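Local coordinates for NikO protein (Streptomyces tendae, PDB 4FQD) that transfers an enolpyruvyl group in nikkomycin biosynthesis, as a member of the MurA subfamily of the EPSP synthase family, at residues 31-36 / 260-265; 56-61 / 437-442. The protein carries 4 engineered substitutions. All blocks are in the same frame, centred on the assembly; numbering follows the deposited sequence.

Interaction 1: 31-36 / 260-265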
loop_
_atom_site.group_PDB
_atom_site.type_symbol
_atom_site.label_atom_id
_atom_site.label_comp_id
_atom_site.label_asym_id
_atom_site.label_seq_id
_atom_site.Cartn_x
_atom_site.Cartn_y
_atom_site.Cartn_z
ATOM N N SER A 31 17.275 22.516 -10.273
ATOM C CA SER A 31 18.286 22.925 -9.309
ATOM C C SER A 31 18.695 21.719 -8.474
ATOM O O SER A 31 18.042 20.676 -8.520
ATOM C CB SER A 31 17.760 24.045 -8.412
ATOM O OG SER A 31 17.501 25.220 -9.162
ATOM N N GLY A 32 19.776 21.865 -7.714
ATOM C CA GLY A 32 20.287 20.777 -6.900
ATOM C C GLY A 32 19.339 20.358 -5.796
ATOM O O GLY A 32 18.463 21.124 -5.392
ATOM N N PHE A 33 19.520 19.135 -5.310
ATOM C CA PHE A 33 18.675 18.584 -4.258
ATOM C C PHE A 33 18.820 19.383 -2.967
ATOM O O PHE A 33 19.912 19.501 -2.412
ATOM C CB PHE A 33 19.024 17.115 -4.007
ATOM C CG PHE A 33 17.949 16.342 -3.291
ATOM C CD1 PHE A 33 16.666 16.853 -3.170
ATOM C CD2 PHE A 33 18.226 15.102 -2.736
ATOM C CE1 PHE A 33 15.679 16.139 -2.512
ATOM C CE2 PHE A 33 17.245 14.385 -2.076
ATOM C CZ PHE A 33 15.971 14.902 -1.964
ATOM N N LYS A 34 17.701 19.933 -2.508
ATOM C CA LYS A 34 17.643 20.698 -1.270
ATOM C C LYS A 34 18.140 19.896 -0.071
ATOM O O LYS A 34 18.885 20.407 0.766
ATOM C CB LYS A 34 16.205 21.150 -1.018
ATOM C CG LYS A 34 15.921 21.565 0.412
ATOM C CD LYS A 34 14.439 21.817 0.620
ATOM C CE LYS A 34 14.136 22.131 2.074
ATOM N NZ LYS A 34 12.682 22.356 2.300
ATOM N N HIS A 35 17.725 18.637 0.003
ATOM C CA HIS A 35 18.061 17.790 1.142
ATOM C C HIS A 35 19.521 17.334 1.120
ATOM O O HIS A 35 20.136 17.158 2.171
ATOM C CB HIS A 35 17.105 16.599 1.217
ATOM C CG HIS A 35 15.675 16.990 1.427
ATOM N ND1 HIS A 35 14.646 16.504 0.648
ATOM C CD2 HIS A 35 15.102 17.825 2.326
ATOM C CE1 HIS A 35 13.503 17.023 1.057
ATOM N NE2 HIS A 35 13.751 17.827 2.076
ATOM N N SER A 36 20.071 17.151 -0.077
ATOM C CA SER A 36 21.484 16.810 -0.221
ATOM C C SER A 36 22.354 18.006 0.137
ATOM O O SER A 36 23.452 17.853 0.672
ATOM C CB SER A 36 21.794 16.353 -1.646
ATOM O OG SER A 36 21.237 15.079 -1.906
ATOM N N THR A 260 29.200 18.004 -6.977
ATOM C CA THR A 260 28.083 18.498 -7.771
ATOM C C THR A 260 26.791 17.825 -7.321
ATOM O O THR A 260 26.631 16.613 -7.467
ATOM C CB THR A 260 28.299 18.229 -9.268
ATOM O OG1 THR A 260 29.539 18.813 -9.685
ATOM C CG2 THR A 260 27.162 18.823 -10.084
ATOM N N LEU A 261 25.874 18.616 -6.772
ATOM C CA LEU A 261 24.630 18.084 -6.222
ATOM C C LEU A 261 23.781 17.352 -7.252
ATOM O O LEU A 261 23.716 17.741 -8.418
ATOM C CB LEU A 261 23.797 19.197 -5.584
ATOM C CG LEU A 261 24.313 19.798 -4.278
ATOM C CD1 LEU A 261 23.323 20.816 -3.733
ATOM C CD2 LEU A 261 24.590 18.710 -3.254
ATOM N N ILE A 262 23.134 16.283 -6.803
ATOM C CA ILE A 262 22.152 15.579 -7.610
ATOM C C ILE A 262 20.957 16.510 -7.818
ATOM O O ILE A 262 20.580 17.246 -6.904
ATOM C CB ILE A 262 21.724 14.256 -6.920
ATOM C CG1 ILE A 262 20.777 13.442 -7.802
ATOM C CG2 ILE A 262 21.098 14.524 -5.558
ATOM C CD1 ILE A 262 20.462 12.074 -7.238
ATOM N N PRO A 263 20.391 16.524 -9.036
ATOM C CA PRO A 263 19.206 17.344 -9.310
ATOM C C PRO A 263 18.082 17.061 -8.318
ATOM O O PRO A 263 17.913 15.915 -7.898
ATOM C CB PRO A 263 18.800 16.902 -10.714
ATOM C CG PRO A 263 20.088 16.519 -11.354
ATOM C CD PRO A 263 20.916 15.895 -10.262
ATOM N N ASP A 264 17.340 18.101 -7.944
ATOM C CA ASP A 264 16.283 17.980 -6.945
ATOM C C ASP A 264 15.255 16.933 -7.357
ATOM O O ASP A 264 14.612 17.056 -8.398
ATOM C CB ASP A 264 15.606 19.331 -6.709
ATOM C CG ASP A 264 14.761 19.349 -5.450
ATOM O OD1 ASP A 264 13.619 18.844 -5.487
ATOM O OD2 ASP A 264 15.238 19.874 -4.421
ATOM N N LEU A 265 15.116 15.902 -6.529
ATOM C CA LEU A 265 14.274 14.754 -6.843
ATOM C C LEU A 265 12.806 15.133 -7.011
ATOM O O LEU A 265 12.151 14.704 -7.959
ATOM C CB LEU A 265 14.415 13.682 -5.758
ATOM C CG LEU A 265 15.839 13.222 -5.440
ATOM C CD1 LEU A 265 15.830 12.092 -4.425
ATOM C CD2 LEU A 265 16.557 12.798 -6.704
#
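Phe-33 and Asp-264 meet where two chain crossings pass steeply over one another. The aspartate's OD2 lies at the edge of the phenylalanine ring, in its plane and 3.6 Å from CD1, while the carboxylate itself stands almost perpendicular to the ring. With CG turned anti to the backbone N (chi1 -165°), Asp-264 also brings OD2 to Lys-34 N, the first amide of helix 34-44, in a nearly straight hydrogen bond of 3.1 Å. The donor uses the anti side of OD2 and sits somewhat out of the carboxylate plane. OD1 meanwhile caps Glu-267 N in helix 265-278, so one carboxylate serves the N-termini of two helices.

These crossings are the double link between the two globular domains of the inverse alpha/beta barrel. One leads from strand 27-29 into helix 34-44, the other returns from strand 257-260 into helix 265-278. They bridge as an antiparallel, non-hydrogen-bonded pair at Gly-32 and Pro-263, where the missing proline N-H costs nothing. The flanking bonds run from Asp-264 N to Ser-31 O and from Phe-33 N to Ile-262 O, each 2.7 Å.

The trans chi1 of Phe-33 (-161°) carries its ring between two aliphatic groups. Over the centre of one face stands Leu-265 CG, 3.9 Å from the centroid, in a CH-pi contact, with CD1 of the same leucine 3.6 Å from CE2; His-35 CB takes the opposite face, nearer the rim. Ile-262 runs alongside Phe-33. Its CG2 reaches both Phe-33 CB and Ser-36 OG at 3.7 Å, and the Ile-262 side chain also touches helices 219-231 and 290-296. Leu-261 reaches the start of helix 34-44 instead, setting CD2 against Ser-36 CB.

Interaction 2: 56-61 / 437-442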
loop_
_atom_site.group_PDB
_atom_site.type_symbol
_atom_site.label_atom_id
_atom_site.label_comp_id
_atom_site.label_asym_id
_atom_site.label_seq_id
_atom_site.Cartn_x
_atom_site.Cartn_y
_atom_site.Cartn_z
ATOM N N CYS A 56 24.191 24.149 -6.860
ATOM C CA CYS A 56 23.532 24.485 -5.607
ATOM C C CYS A 56 22.283 25.318 -5.863
ATOM O O CYS A 56 22.342 26.337 -6.551
ATOM C CB CYS A 56 24.488 25.233 -4.675
ATOM S SG CYS A 56 23.765 25.690 -3.082
ATOM N N PRO A 57 21.144 24.884 -5.307
ATOM C CA PRO A 57 19.869 25.579 -5.506
ATOM C C PRO A 57 19.845 26.937 -4.810
ATOM O O PRO A 57 20.358 27.075 -3.700
ATOM C CB PRO A 57 18.854 24.634 -4.858
ATOM C CG PRO A 57 19.636 23.887 -3.835
ATOM C CD PRO A 57 21.006 23.713 -4.423
ATOM N N ASP A 58 19.257 27.927 -5.471
ATOM C CA ASP A 58 19.121 29.258 -4.895
ATOM C C ASP A 58 17.807 29.362 -4.130
ATOM O O ASP A 58 16.841 29.962 -4.605
ATOM C CB ASP A 58 19.189 30.322 -5.992
ATOM C CG ASP A 58 19.168 31.733 -5.439
ATOM O OD1 ASP A 58 19.533 31.919 -4.258
ATOM O OD2 ASP A 58 18.790 32.659 -6.188
ATOM N N ILE A 59 17.775 28.764 -2.944
ATOM C CA ILE A 59 16.572 28.752 -2.122
ATOM C C ILE A 59 16.842 29.321 -0.734
ATOM O O ILE A 59 17.931 29.828 -0.461
ATOM C CB ILE A 59 15.999 27.328 -1.989
ATOM C CG1 ILE A 59 17.071 26.370 -1.465
ATOM C CG2 ILE A 59 15.466 26.844 -3.329
ATOM C CD1 ILE A 59 16.600 24.938 -1.332
ATOM N N VAL A 60 15.841 29.233 0.137
ATOM C CA VAL A 60 15.939 29.775 1.488
ATOM C C VAL A 60 17.044 29.100 2.294
ATOM O O VAL A 60 17.818 29.769 2.982
ATOM C CB VAL A 60 14.601 29.636 2.244
ATOM C CG1 VAL A 60 14.734 30.151 3.670
ATOM C CG2 VAL A 60 13.495 30.375 1.504
ATOM N N GLU A 61 17.116 27.774 2.197
ATOM C CA GLU A 61 18.105 26.987 2.928
ATOM C C GLU A 61 19.531 27.460 2.657
ATOM O O GLU A 61 20.331 27.600 3.580
ATOM C CB GLU A 61 17.973 25.502 2.575
ATOM C CG GLU A 61 16.659 24.864 3.005
ATOM C CD GLU A 61 16.649 24.478 4.471
ATOM O OE1 GLU A 61 17.742 24.316 5.049
ATOM O OE2 GLU A 61 15.550 24.334 5.046
ATOM N N GLY A 437 11.301 25.239 -1.445
ATOM C CA GLY A 437 11.455 24.039 -2.248
ATOM C C GLY A 437 11.870 24.324 -3.678
ATOM O O GLY A 437 12.526 23.501 -4.320
ATOM N N TYR A 438 11.484 25.491 -4.180
ATOM C CA TYR A 438 11.805 25.877 -5.549
ATOM C C TYR A 438 12.460 27.252 -5.568
ATOM O O TYR A 438 12.193 28.086 -4.704
ATOM C CB TYR A 438 10.542 25.891 -6.414
ATOM C CG TYR A 438 9.750 24.602 -6.375
ATOM C CD1 TYR A 438 8.779 24.391 -5.405
ATOM C CD2 TYR A 438 9.972 23.600 -7.310
ATOM C CE1 TYR A 438 8.053 23.217 -5.364
ATOM C CE2 TYR A 438 9.251 22.420 -7.277
ATOM C CZ TYR A 438 8.292 22.235 -6.302
ATOM O OH TYR A 438 7.568 21.065 -6.264
ATOM N N ARG A 439 13.319 27.481 -6.556
ATOM C CA ARG A 439 13.970 28.774 -6.721
ATOM C C ARG A 439 12.920 29.850 -6.962
ATOM O O ARG A 439 12.849 30.843 -6.237
ATOM C CB ARG A 439 14.944 28.733 -7.899
ATOM C CG ARG A 439 15.710 30.027 -8.113
ATOM C CD ARG A 439 16.300 30.096 -9.511
ATOM N NE ARG A 439 15.260 30.074 -10.536
ATOM C CZ ARG A 439 14.608 31.151 -10.962
ATOM N NH1 ARG A 439 14.886 32.343 -10.452
ATOM N NH2 ARG A 439 13.676 31.038 -11.898
ATOM N N ASP A 440 12.106 29.632 -7.987
ATOM C CA ASP A 440 11.013 30.531 -8.329
ATOM C C ASP A 440 10.071 29.790 -9.271
ATOM O O ASP A 440 10.113 29.988 -10.486
ATOM C CB ASP A 440 11.546 31.798 -8.999
ATOM C CG ASP A 440 10.569 32.954 -8.926
ATOM O OD1 ASP A 440 9.349 32.704 -8.817
ATOM O OD2 ASP A 440 11.022 34.118 -8.981
ATOM N N LEU A 441 9.235 28.929 -8.699
ATOM C CA LEU A 441 8.358 28.058 -9.475
ATOM C C LEU A 441 7.398 28.838 -10.369
ATOM O O LEU A 441 7.116 28.428 -11.495
ATOM C CB LEU A 441 7.574 27.125 -8.548
ATOM C CG LEU A 441 6.662 26.098 -9.226
ATOM C CD1 LEU A 441 7.459 25.211 -10.171
ATOM C CD2 LEU A 441 5.929 25.262 -8.190
ATOM N N VAL A 442 6.901 29.962 -9.863
ATOM C CA VAL A 442 5.992 30.805 -10.631
ATOM C C VAL A 442 6.676 31.360 -11.878
ATOM O O VAL A 442 6.135 31.278 -12.980
ATOM C CB VAL A 442 5.441 31.967 -9.780
ATOM C CG1 VAL A 442 4.699 32.966 -10.654
ATOM C CG2 VAL A 442 4.532 31.433 -8.683
HETATM O O HOH W 1 16.759 33.187 -8.127
HETATM O O HOH W 2 13.938 30.631 -3.380
#
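Asp-58 and Arg-439 stand across from each other with their aliphatic parts in contact and their charged ends apart. The arginine CG packs 3.7 Å from Asp-58 O and a little farther from Asp-58 CB. Beyond CG the chain bends at chi3 (62°), turning the guanidinium group away from the facing segment. Asp-58 OD2 and Arg-439 NH1 are 5.8 Å apart, and water 1 fills the interval: it donates to OD2 at 2.9 Å and accepts from NH1 at 3.1 Å, lying at the edge of the guanidinium plane. One face of that plane rests on Asp-440 CB, and NH2 is held in salt bridges to Asp-444 and Glu-443 on its own side.

Ile-59 CG2, beside the backbone N, lies over the face of the peptide joining Tyr-438 and Arg-439, 3.8 Å from Tyr-438 O. The tyrosine ring turns the other way, with Leu-441 CD2 over the centre of one face, and is bonded through OH to Thr-270. An inverse gamma turn centred on Asp-58, closed by a weak bond from Ile-59 N to Pro-57 O, presents the aspartate carbonyl to water 2, which also lies within hydrogen-bonding distance of Arg-439 O.

In the inverse alpha/beta barrel, this contact spans the cleft between the domains, just ahead of helices 60-71 and 441-447. No direct hydrogen bond crosses it; aliphatic touches and one clear water bridge, with a second water near both backbones, make up the contact. Such a joint is consistent with domains that can shift, as the open and closed forms of MurA do.

How the interactions relate
Interaction 1 and interaction 2 lie with their centres 11 Å apart and share a surface. Pro-57 joins them, setting CG 3.4 Å from Gly-32 O and CD 3.8 Å from Leu-261 CD1, so it leans on both crossings at once. Ile-59 continues the line: its CD1 lies 3.8 Å from Lys-34 CB. The lysine's extended chain then reaches across to the other domain, where NZ bonds Arg-436 O, next to segment 437-442. A bound sulfate ion about 5 Å from the side chain of Lys-34 may mark an anion site in the interdomain cleft, where this family binds its substrates. The directly bonded crossings of 31-36/260-265 thus adjoin the water-bridged contact of 56-61/437-442.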